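Local coordinates for Xcc1710-like domain-containing protein (Bordetella parapertussis 12822, PDB 3CPK) that is of unknown function but belongs to the DUF498/DUF598 family, folding into a compact single-chain alpha/beta domain built round a mixed beta-sheet, at residues I22-V27 with H31-A36; S55-A60 with L92-G97; H101-E106 with V118-T123; Q124-T129 with V142-D147. All coordinates share one frame; numbering follows the deposited sequence.

Contact 1: I22-V27 with H31-A36; sequences IEVNQV and HAIAFA
The ring of Phe-35 turns one face to Val-24, whose CG1 lies 4.1 Å from Phe-35 CZ and stands above the ring plane, displaced toward the rim rather than over the centre. Outside the two segments, the same ring meets that of Tyr-130 in a T-shaped (edge-to-face) pair and also touches Val-142 and Leu-144 of the central sheet. The aromatic group thus sits between a hairpin strand, a helix and the sheet.

Val-24 carries the contact alone for its segment. With CG1 anti to the backbone N (chi1 -172°), that branch stands over the ring, while CG2 meets Ile-33 CD1 at 3.8 Å and also brushes the ring at Phe-35 CE2, 4.2 Å away. The Val-24 and Phe-35 side chains come from opposite directions, the valine methyl ending over the ring face, whereas Val-24 and Ile-33 pass each other in opposite directions. Ile-33 reaches across with an extended CG1-CD1 arm (chi2 179°). All three residues are buried and the interaction is entirely apolar.

Val-24 also opens a tight turn: its N donates to Val-27 O at 2.8 Å, and Val-27 N returns a bond to Val-24 O at 2.9 Å. These reciprocal bonds mark a two-residue beta-hairpin. Asn-25 and Gln-26 form the corners, and their positive phi and psi make the turn type I'. The hairpin of strands 21-24 and 27-29 lays its inward valine against strand 33-35 of a second sheet, in sheet-on-sheet packing.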
loop_
_atom_site.group_PDB
_atom_site.type_symbol
_atom_site.label_atom_id
_atom_site.label_comp_id
_atom_site.label_asym_id
_atom_site.label_seq_id
_atom_site.Cartn_x
_atom_site.Cartn_y
_atom_site.Cartn_z
ATOM N N ILE A 22 -2.885 9.070 7.353
ATOM C CA ILE A 22 -3.488 8.909 6.048
ATOM C C ILE A 22 -4.962 8.788 6.399
ATOM O O ILE A 22 -5.322 8.134 7.376
ATOM C CB ILE A 22 -3.024 7.623 5.340
ATOM C CG1 ILE A 22 -1.526 7.710 5.050
ATOM C CG2 ILE A 22 -3.795 7.430 4.041
ATOM C CD1 ILE A 22 -1.128 8.932 4.218
ATOM N N GLU A 23 -5.811 9.456 5.637
ATOM C CA GLU A 23 -7.236 9.371 5.878
ATOM C C GLU A 23 -7.798 8.513 4.758
ATOM O O GLU A 23 -7.639 8.823 3.573
ATOM C CB GLU A 23 -7.868 10.762 5.849
ATOM C CG GLU A 23 -9.345 10.768 6.198
ATOM C CD GLU A 23 -9.935 12.166 6.244
ATOM O OE1 GLU A 23 -10.690 12.528 5.319
ATOM O OE2 GLU A 23 -9.639 12.908 7.209
ATOM N N VAL A 24 -8.433 7.413 5.127
ATOM C CA VAL A 24 -9.017 6.542 4.133
ATOM C C VAL A 24 -10.517 6.485 4.380
ATOM O O VAL A 24 -10.959 6.248 5.504
ATOM C CB VAL A 24 -8.408 5.132 4.218
ATOM C CG1 VAL A 24 -8.891 4.271 3.050
ATOM C CG2 VAL A 24 -6.902 5.232 4.214
ATOM N N ASN A 25 -11.295 6.728 3.328
ATOM C CA ASN A 25 -12.749 6.700 3.427
ATOM C C ASN A 25 -13.209 7.627 4.553
ATOM O O ASN A 25 -14.190 7.347 5.253
ATOM C CB ASN A 25 -13.224 5.258 3.674
ATOM C CG ASN A 25 -12.750 4.280 2.584
ATOM O OD1 ASN A 25 -12.657 3.076 2.813
ATOM N ND2 ASN A 25 -12.459 4.801 1.403
ATOM N N GLN A 26 -12.480 8.731 4.720
ATOM C CA GLN A 26 -12.780 9.736 5.741
ATOM C C GLN A 26 -12.508 9.309 7.185
ATOM O O GLN A 26 -13.096 9.836 8.129
ATOM C CB GLN A 26 -14.227 10.214 5.581
ATOM C CG GLN A 26 -14.418 11.056 4.324
ATOM C CD GLN A 26 -15.837 11.560 4.138
ATOM O OE1 GLN A 26 -16.562 11.789 5.103
ATOM N NE2 GLN A 26 -16.228 11.759 2.888
ATOM N N VAL A 27 -11.611 8.345 7.343
ATOM C CA VAL A 27 -11.225 7.860 8.656
ATOM C C VAL A 27 -9.694 7.899 8.732
ATOM O O VAL A 27 -9.014 7.398 7.837
ATOM C CB VAL A 27 -11.728 6.427 8.883
ATOM C CG1 VAL A 27 -11.346 5.949 10.278
ATOM C CG2 VAL A 27 -13.230 6.385 8.694
ATOM N N HIS A 31 -1.361 4.202 12.152
ATOM C CA HIS A 31 -0.540 3.005 12.196
ATOM C C HIS A 31 -0.542 2.514 10.751
ATOM O O HIS A 31 -1.406 2.907 9.965
ATOM C CB HIS A 31 -1.119 1.947 13.146
ATOM C CG HIS A 31 -2.438 1.382 12.720
ATOM N ND1 HIS A 31 -3.640 2.020 12.957
ATOM C CD2 HIS A 31 -2.749 0.217 12.105
ATOM C CE1 HIS A 31 -4.630 1.270 12.511
ATOM N NE2 HIS A 31 -4.116 0.168 11.988
ATOM N N ALA A 32 0.424 1.680 10.387
ATOM C CA ALA A 32 0.509 1.195 9.016
ATOM C C ALA A 32 -0.702 0.365 8.625
ATOM O O ALA A 32 -1.243 -0.388 9.432
ATOM C CB ALA A 32 1.786 0.396 8.817
ATOM N N ILE A 33 -1.122 0.520 7.376
ATOM C CA ILE A 33 -2.269 -0.195 6.843
ATOM C C ILE A 33 -1.987 -0.712 5.433
ATOM O O ILE A 33 -0.992 -0.358 4.803
ATOM C CB ILE A 33 -3.524 0.719 6.795
ATOM C CG1 ILE A 33 -3.216 1.978 5.978
ATOM C CG2 ILE A 33 -3.948 1.093 8.212
ATOM C CD1 ILE A 33 -4.377 2.940 5.849
ATOM N N ALA A 34 -2.875 -1.569 4.954
ATOM C CA ALA A 34 -2.758 -2.134 3.620
ATOM C C ALA A 34 -4.183 -2.362 3.148
ATOM O O ALA A 34 -5.079 -2.601 3.958
ATOM C CB ALA A 34 -1.981 -3.446 3.657
ATOM N N PHE A 35 -4.408 -2.262 1.846
ATOM C CA PHE A 35 -5.748 -2.460 1.329
ATOM C C PHE A 35 -5.787 -2.385 -0.174
ATOM O O PHE A 35 -4.884 -1.854 -0.816
ATOM C CB PHE A 35 -6.725 -1.428 1.936
ATOM C CG PHE A 35 -6.375 0.008 1.631
ATOM C CD1 PHE A 35 -6.904 0.644 0.510
ATOM C CD2 PHE A 35 -5.500 0.717 2.458
ATOM C CE1 PHE A 35 -6.578 1.959 0.210
ATOM C CE2 PHE A 35 -5.162 2.040 2.172
ATOM C CZ PHE A 35 -5.701 2.665 1.042
ATOM N N ALA A 36 -6.860 -2.945 -0.713
ATOM C CA ALA A 36 -7.122 -2.980 -2.136
ATOM C C ALA A 36 -8.356 -2.113 -2.326
ATOM O O ALA A 36 -8.905 -1.592 -1.355
ATOM C CB ALA A 36 -7.402 -4.405 -2.572
#

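Contact 2: S55-A60 with L92-G97; sequences SLLQQA and LLVGTG
Helix 55-60 passes over strand 92-95 with the backbones closest at Leu-57 and Leu-92, whose CA atoms are 8.2 Å apart. The side chains of Leu-57, Leu-92 and Val-94 fill that gap, and at one point a methyl reaches the helix backbone itself: Leu-92 CD2 lies 3.3 Å from Leu-57 O.

Leu-57 supplies the helix side. Its CG meets Leu-92 CD2 at 4.1 Å, the two side chains crossing at a slant, while its CD1 continues along the strand to Val-94 CG2 at 4.0 Å, nearly at right angles to the valine. On the strand, Leu-92 and Val-94 are alternate residues and therefore share one face. Leu-92 CG is anti to its own backbone N (chi1 167°), which sends the branch out toward the helix.

Leu-111 of helix 105-112 touches both leucines, and Trp-44 lies against Leu-57 and Ala-60, so further apolar groups flank the junction. Only hydrocarbon surfaces and one carbonyl oxygen meet, and all three touching residues are buried; with no directional polar bond between the segments, this is consistent with a contact held mainly by burial of apolar surface.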
loop_
_atom_site.group_PDB
_atom_site.type_symbol
_atom_site.label_atom_id
_atom_site.label_comp_id
_atom_site.label_asym_id
_atom_site.label_seq_id
_atom_site.Cartn_x
_atom_site.Cartn_y
_atom_site.Cartn_z
ATOM N N SER A 55 7.915 -11.326 3.293
ATOM C CA SER A 55 6.826 -12.033 3.950
ATOM C C SER A 55 5.694 -11.055 4.259
ATOM O O SER A 55 4.516 -11.382 4.150
ATOM C CB SER A 55 7.333 -12.676 5.242
ATOM O OG SER A 55 6.328 -13.471 5.839
ATOM N N LEU A 56 6.070 -9.844 4.643
ATOM C CA LEU A 56 5.108 -8.804 4.958
ATOM C C LEU A 56 4.496 -8.220 3.690
ATOM O O LEU A 56 3.304 -7.924 3.646
ATOM C CB LEU A 56 5.791 -7.706 5.768
ATOM C CG LEU A 56 5.785 -7.937 7.275
ATOM C CD1 LEU A 56 6.688 -6.933 7.956
ATOM C CD2 LEU A 56 4.356 -7.821 7.785
ATOM N N LEU A 57 5.317 -8.059 2.661
ATOM C CA LEU A 57 4.865 -7.510 1.392
ATOM C C LEU A 57 3.843 -8.418 0.731
ATOM O O LEU A 57 2.890 -7.949 0.107
ATOM C CB LEU A 57 6.059 -7.314 0.459
ATOM C CG LEU A 57 6.616 -5.904 0.232
ATOM C CD1 LEU A 57 6.082 -4.904 1.267
ATOM C CD2 LEU A 57 8.135 -5.990 0.271
ATOM N N GLN A 58 4.047 -9.722 0.867
ATOM C CA GLN A 58 3.139 -10.691 0.272
ATOM C C GLN A 58 1.818 -10.799 1.010
ATOM O O GLN A 58 0.788 -11.082 0.409
ATOM C CB GLN A 58 3.819 -12.052 0.188
ATOM C CG GLN A 58 4.860 -12.100 -0.919
ATOM C CD GLN A 58 5.928 -13.141 -0.679
ATOM O OE1 GLN A 58 7.121 -12.848 -0.783
ATOM N NE2 GLN A 58 5.512 -14.366 -0.358
ATOM N N GLN A 59 1.832 -10.572 2.312
ATOM C CA GLN A 59 0.587 -10.634 3.057
ATOM C C GLN A 59 -0.255 -9.409 2.702
ATOM O O GLN A 59 -1.478 -9.484 2.634
ATOM C CB GLN A 59 0.889 -10.706 4.555
ATOM C CG GLN A 59 0.189 -9.697 5.433
ATOM C CD GLN A 59 0.492 -9.939 6.897
ATOM O OE1 GLN A 59 1.444 -10.647 7.229
ATOM N NE2 GLN A 59 -0.308 -9.348 7.780
ATOM N N ALA A 60 0.413 -8.287 2.451
ATOM C CA ALA A 60 -0.266 -7.047 2.083
ATOM C C ALA A 60 -0.868 -7.182 0.681
ATOM O O ALA A 60 -2.018 -6.803 0.436
ATOM C CB ALA A 60 0.719 -5.881 2.119
ATOM N N LEU A 92 1.890 -3.473 -6.458
ATOM C CA LEU A 92 1.824 -3.339 -5.013
ATOM C C LEU A 92 2.612 -2.079 -4.702
ATOM O O LEU A 92 3.834 -2.034 -4.856
ATOM C CB LEU A 92 2.455 -4.510 -4.260
ATOM C CG LEU A 92 2.657 -4.170 -2.765
ATOM C CD1 LEU A 92 1.343 -3.686 -2.148
ATOM C CD2 LEU A 92 3.182 -5.376 -2.008
ATOM N N LEU A 93 1.891 -1.045 -4.299
ATOM C CA LEU A 93 2.490 0.225 -3.940
ATOM C C LEU A 93 2.901 0.136 -2.484
ATOM O O LEU A 93 2.145 -0.362 -1.651
ATOM C CB LEU A 93 1.467 1.351 -4.100
ATOM C CG LEU A 93 1.297 2.105 -5.419
ATOM C CD1 LEU A 93 1.693 1.247 -6.603
ATOM C CD2 LEU A 93 -0.141 2.567 -5.519
ATOM N N VAL A 94 4.100 0.607 -2.177
ATOM C CA VAL A 94 4.565 0.589 -0.805
ATOM C C VAL A 94 5.005 1.987 -0.358
ATOM O O VAL A 94 5.953 2.567 -0.906
ATOM C CB VAL A 94 5.723 -0.406 -0.625
ATOM C CG1 VAL A 94 6.125 -0.480 0.857
ATOM C CG2 VAL A 94 5.298 -1.771 -1.133
ATOM N N GLY A 95 4.275 2.527 0.620
ATOM C CA GLY A 95 4.579 3.840 1.167
ATOM C C GLY A 95 5.522 3.664 2.333
ATOM O O GLY A 95 5.130 3.203 3.397
ATOM N N THR A 96 6.779 4.024 2.125
ATOM C CA THR A 96 7.808 3.874 3.141
ATOM C C THR A 96 7.922 5.075 4.059
ATOM O O THR A 96 8.993 5.374 4.593
ATOM C CB THR A 96 9.171 3.583 2.477
ATOM O OG1 THR A 96 9.538 4.662 1.597
ATOM C CG2 THR A 96 9.071 2.300 1.670
ATOM N N GLY A 97 6.803 5.759 4.251
ATOM C CA GLY A 97 6.815 6.913 5.124
ATOM C C GLY A 97 7.164 8.240 4.478
ATOM O O GLY A 97 6.856 8.512 3.317
#

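Contact 3: H101-E106 with V118-T123; sequences HLLGPE and VEAMDT
Leu-103 leans across Val-118 at an oblique angle and drops its CD1 methyl between two residues of the strand. The same methyl touches Val-118 CG2 at 3.6 Å and Ala-120 CB, also at 3.6 Å. One branch therefore spans two alternate strand positions whose side chains share a face. A chi1 of -62°, with CG anti to the carbonyl carbon, swings the leucine in this direction and brings its CG, too, within 3.7 Å of Ala-120 CB.

Ala-120 is approached from a second quarter as well: the carbonyl of His-101 lies over it, with His-101 O 3.5 Å from Ala-120 CB. The closest CA atoms of the two segments are those of His-101 and Met-121, 6.7 Å apart. The side chain of His-101 touches Pro-49 and Thr-96.

Both Leu-103 and Val-118 also touch Val-108 of the following helix, and Leu-103 reaches Ile-52, so this apolar patch continues beyond the two segments. It remains a surface contact, with none of its touching residues fully buried. Gly-104 is the N-cap of helix 105-112, and the contact ties the entry to that helix onto the last strand of a beta-alpha-beta crossover, formed by strand 91-95, helix 105-112 and strand 117-121.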
loop_
_atom_site.group_PDB
_atom_site.type_symbol
_atom_site.label_atom_id
_atom_site.label_comp_id
_atom_site.label_asym_id
_atom_site.label_seq_id
_atom_site.Cartn_x
_atom_site.Cartn_y
_atom_site.Cartn_z
ATOM N N HIS A 101 12.376 4.733 0.328
ATOM C CA HIS A 101 13.324 3.806 0.919
ATOM C C HIS A 101 13.392 2.669 -0.081
ATOM O O HIS A 101 12.372 2.065 -0.408
ATOM C CB HIS A 101 12.786 3.289 2.251
ATOM C CG HIS A 101 13.604 2.189 2.855
ATOM N ND1 HIS A 101 14.568 2.416 3.816
ATOM C CD2 HIS A 101 13.607 0.854 2.628
ATOM C CE1 HIS A 101 15.126 1.268 4.154
ATOM N NE2 HIS A 101 14.563 0.305 3.446
ATOM N N LEU A 102 14.588 2.386 -0.577
ATOM C CA LEU A 102 14.756 1.324 -1.550
ATOM C C LEU A 102 14.529 -0.052 -0.947
ATOM O O LEU A 102 15.069 -0.379 0.109
ATOM C CB LEU A 102 16.153 1.398 -2.165
ATOM C CG LEU A 102 16.759 0.105 -2.726
ATOM C CD1 LEU A 102 15.839 -0.522 -3.758
ATOM C CD2 LEU A 102 18.114 0.426 -3.336
ATOM N N LEU A 103 13.714 -0.850 -1.630
ATOM C CA LEU A 103 13.417 -2.215 -1.209
ATOM C C LEU A 103 14.365 -3.140 -1.970
ATOM O O LEU A 103 14.511 -3.017 -3.187
ATOM C CB LEU A 103 11.976 -2.583 -1.561
ATOM C CG LEU A 103 10.825 -1.805 -0.934
ATOM C CD1 LEU A 103 9.557 -2.117 -1.696
ATOM C CD2 LEU A 103 10.673 -2.170 0.518
ATOM N N GLY A 104 14.992 -4.072 -1.265
ATOM C CA GLY A 104 15.926 -4.967 -1.919
ATOM C C GLY A 104 15.338 -6.212 -2.555
ATOM O O GLY A 104 14.182 -6.555 -2.319
ATOM N N PRO A 105 16.132 -6.906 -3.384
ATOM C CA PRO A 105 15.799 -8.139 -4.111
ATOM C C PRO A 105 15.145 -9.227 -3.249
ATOM O O PRO A 105 14.212 -9.898 -3.687
ATOM C CB PRO A 105 17.153 -8.575 -4.697
ATOM C CG PRO A 105 18.192 -7.772 -3.895
ATOM C CD PRO A 105 17.494 -6.463 -3.719
ATOM N N GLU A 106 15.626 -9.401 -2.026
ATOM C CA GLU A 106 15.062 -10.401 -1.125
ATOM C C GLU A 106 13.704 -9.966 -0.563
ATOM O O GLU A 106 13.024 -10.742 0.110
ATOM C CB GLU A 106 16.026 -10.676 0.017
ATOM N N VAL A 118 6.265 -4.214 -7.692
ATOM C CA VAL A 118 6.155 -3.347 -6.530
ATOM C C VAL A 118 6.901 -2.031 -6.680
ATOM O O VAL A 118 7.932 -1.948 -7.334
ATOM C CB VAL A 118 6.609 -4.087 -5.233
ATOM C CG1 VAL A 118 7.079 -5.475 -5.568
ATOM C CG2 VAL A 118 7.691 -3.303 -4.507
ATOM N N GLU A 119 6.357 -0.999 -6.056
ATOM C CA GLU A 119 6.936 0.327 -6.118
ATOM C C GLU A 119 6.919 0.977 -4.747
ATOM O O GLU A 119 5.855 1.169 -4.160
ATOM C CB GLU A 119 6.134 1.178 -7.094
ATOM C CG GLU A 119 5.914 0.497 -8.428
ATOM C CD GLU A 119 5.184 1.378 -9.422
ATOM O OE1 GLU A 119 5.333 2.617 -9.331
ATOM O OE2 GLU A 119 4.480 0.832 -10.299
ATOM N N ALA A 120 8.099 1.313 -4.237
ATOM C CA ALA A 120 8.206 1.958 -2.939
ATOM C C ALA A 120 8.385 3.445 -3.181
ATOM O O ALA A 120 9.024 3.842 -4.139
ATOM C CB ALA A 120 9.387 1.406 -2.183
HETATM N N MSE A 121 7.787 4.267 -2.331
HETATM C CA MSE A 121 7.902 5.711 -2.461
HETATM C C MSE A 121 7.421 6.281 -1.151
HETATM O O MSE A 121 6.850 5.554 -0.341
HETATM C CB MSE A 121 7.036 6.218 -3.619
HETATM C CG MSE A 121 5.579 5.758 -3.568
HETATM SE SE MSE A 121 4.557 6.206 -5.162
HETATM C CE MSE A 121 5.148 4.719 -6.287
ATOM N N ASP A 122 7.658 7.568 -0.921
ATOM C CA ASP A 122 7.199 8.176 0.316
ATOM C C ASP A 122 5.695 7.950 0.373
ATOM O O ASP A 122 5.034 7.843 -0.659
ATOM C CB ASP A 122 7.528 9.673 0.343
ATOM C CG ASP A 122 6.928 10.422 -0.809
ATOM O OD1 ASP A 122 7.434 10.274 -1.943
ATOM O OD2 ASP A 122 5.938 11.152 -0.585
ATOM N N THR A 123 5.164 7.885 1.585
ATOM C CA THR A 123 3.752 7.635 1.818
ATOM C C THR A 123 2.710 8.555 1.183
ATOM O O THR A 123 1.707 8.059 0.669
ATOM C CB THR A 123 3.488 7.522 3.330
ATOM O OG1 THR A 123 4.129 6.341 3.820
ATOM C CG2 THR A 123 2.004 7.428 3.619
#

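Contact 4: Q124-T129 with V142-D147; sequences QAAART and VALLPD
Apolar packing joins Ala-126 to Leu-144, with Leu-144 CD2 only 3.4 Å from Ala-126 CB, a tight fit. Leu-144 CG is anti to the carbonyl carbon (chi1 -47°), which directs the leucine at the helix. The same CD2 lies 4.3 Å from Ala-127 CB. Val-142, two residues back on the same strand face, adds a looser touch, its CG2 lying 4.4 Å from Ala-126 CB. Methyl also meets backbone, Leu-144 CD2 standing 3.6 Å from Ala-127 N.

Polar linkage comes through water. One molecule donates to Asp-147 O at 2.6 Å and accepts a weak bond from Gln-124 NE2, bridging the first turn of the helix to the last modelled residue.

Within the helix, Ala-125 O takes two donors from Thr-129: the main-chain N and, at 2.8 Å, OG1. The hydroxyl approaches 46° out of the carbonyl plane, folding the threonine back onto its own helix. Gln-124 O stands 3.4 Å above the centre of one guanidinium face of Arg-128.

The axes of helix 124-129 and strand 142-144 approach to 8.7 Å and run nearly antiparallel, at 157°. This is helix-on-sheet packing in an alpha/beta fold; here strand 117-121, helix 123-135 and strand 140-144 form a beta-alpha-beta crossover that skips over strand 91-95.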
loop_
_atom_site.group_PDB
_atom_site.type_symbol
_atom_site.label_atom_id
_atom_site.label_comp_id
_atom_site.label_asym_id
_atom_site.label_seq_id
_atom_site.Cartn_x
_atom_site.Cartn_y
_atom_site.Cartn_z
ATOM N N GLN A 124 2.913 9.872 1.199
ATOM C CA GLN A 124 1.906 10.750 0.592
ATOM C C GLN A 124 1.767 10.472 -0.912
ATOM O O GLN A 124 0.691 10.628 -1.490
ATOM C CB GLN A 124 2.229 12.233 0.820
ATOM C CG GLN A 124 2.718 12.612 2.230
ATOM C CD GLN A 124 1.739 12.289 3.359
ATOM O OE1 GLN A 124 0.604 12.768 3.383
ATOM N NE2 GLN A 124 2.191 11.483 4.312
ATOM N N ALA A 125 2.854 10.047 -1.543
ATOM C CA ALA A 125 2.836 9.733 -2.970
ATOM C C ALA A 125 2.201 8.366 -3.213
ATOM O O ALA A 125 1.435 8.184 -4.163
ATOM C CB ALA A 125 4.251 9.762 -3.534
ATOM N N ALA A 126 2.520 7.403 -2.355
ATOM C CA ALA A 126 1.945 6.067 -2.478
ATOM C C ALA A 126 0.417 6.178 -2.457
ATOM O O ALA A 126 -0.272 5.652 -3.327
ATOM C CB ALA A 126 2.430 5.183 -1.335
ATOM N N ALA A 127 -0.088 6.897 -1.461
ATOM C CA ALA A 127 -1.517 7.112 -1.273
ATOM C C ALA A 127 -2.159 7.738 -2.505
ATOM O O ALA A 127 -3.201 7.298 -2.988
ATOM C CB ALA A 127 -1.742 8.006 -0.050
ATOM N N ARG A 128 -1.513 8.782 -2.997
ATOM C CA ARG A 128 -1.952 9.515 -4.167
ATOM C C ARG A 128 -1.819 8.662 -5.434
ATOM O O ARG A 128 -2.651 8.734 -6.342
ATOM C CB ARG A 128 -1.111 10.773 -4.260
ATOM C CG ARG A 128 -1.203 11.553 -5.541
ATOM C CD ARG A 128 -0.069 12.556 -5.527
ATOM N NE ARG A 128 0.029 13.168 -4.202
ATOM C CZ ARG A 128 1.167 13.374 -3.542
ATOM N NH1 ARG A 128 2.329 13.020 -4.081
ATOM N NH2 ARG A 128 1.137 13.922 -2.332
ATOM N N THR A 129 -0.774 7.851 -5.507
ATOM C CA THR A 129 -0.611 7.004 -6.683
ATOM C C THR A 129 -1.654 5.882 -6.655
ATOM O O THR A 129 -2.065 5.371 -7.695
ATOM C CB THR A 129 0.814 6.399 -6.763
ATOM O OG1 THR A 129 1.780 7.450 -6.866
ATOM C CG2 THR A 129 0.946 5.530 -7.976
ATOM N N VAL A 142 -2.172 -1.315 -1.872
ATOM C CA VAL A 142 -1.241 -0.352 -1.322
ATOM C C VAL A 142 -0.972 -0.632 0.157
ATOM O O VAL A 142 -1.870 -0.977 0.916
ATOM C CB VAL A 142 -1.749 1.102 -1.485
ATOM C CG1 VAL A 142 -2.997 1.327 -0.637
ATOM C CG2 VAL A 142 -0.647 2.084 -1.095
ATOM N N ALA A 143 0.296 -0.496 0.531
ATOM C CA ALA A 143 0.767 -0.683 1.898
ATOM C C ALA A 143 1.411 0.653 2.260
ATOM O O ALA A 143 2.266 1.143 1.522
ATOM C CB ALA A 143 1.795 -1.799 1.948
ATOM N N LEU A 144 1.006 1.231 3.390
ATOM C CA LEU A 144 1.505 2.537 3.825
ATOM C C LEU A 144 1.928 2.650 5.287
ATOM O O LEU A 144 1.181 2.264 6.194
ATOM C CB LEU A 144 0.432 3.600 3.603
ATOM C CG LEU A 144 -0.323 3.684 2.278
ATOM C CD1 LEU A 144 -1.729 4.210 2.557
ATOM C CD2 LEU A 144 0.417 4.573 1.287
ATOM N N LEU A 145 3.117 3.211 5.500
ATOM C CA LEU A 145 3.656 3.476 6.832
ATOM C C LEU A 145 3.385 4.974 6.960
ATOM O O LEU A 145 3.878 5.759 6.167
ATOM C CB LEU A 145 5.169 3.222 6.864
ATOM C CG LEU A 145 5.676 1.804 6.562
ATOM C CD1 LEU A 145 7.115 1.875 6.066
ATOM C CD2 LEU A 145 5.563 0.918 7.808
ATOM N N PRO A 146 2.614 5.392 7.969
ATOM C CA PRO A 146 2.306 6.817 8.126
ATOM C C PRO A 146 3.455 7.671 8.639
ATOM O O PRO A 146 4.559 7.170 8.863
ATOM C CB PRO A 146 1.122 6.799 9.079
ATOM C CG PRO A 146 1.509 5.677 10.031
ATOM C CD PRO A 146 2.222 4.627 9.170
ATOM N N ASP A 147 3.187 8.963 8.826
ATOM C CA ASP A 147 4.209 9.882 9.309
ATOM C C ASP A 147 5.419 9.713 8.402
ATOM O O ASP A 147 5.200 9.436 7.204
ATOM C CB ASP A 147 4.578 9.557 10.752
HETATM O O HOH W 1 4.312 11.454 5.743
#

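In the fold
From the N terminus the four contacts follow in series; none nests in or crosses another. Contact 1 closes a short loop of three residues, contact 2 a long one of 31 that includes the unmodelled residues 65-87, and contacts 3 and 4 loops of 11 and 12. All reach the mixed sheet: its strand 33-35 pairs with 140-144 (contacts 1 and 4), which pairs with 91-95 (contact 2), which pairs with 117-121 (contact 3). Contacts 2 and 3 lie on one sheet face, while contacts 1 and 4, centres 9 Å apart, lie on the other. Contact 3 meets contact 4 where Met-121, facing away from 101-106, packs on Ala-126 and Thr-129 of helix 123-135.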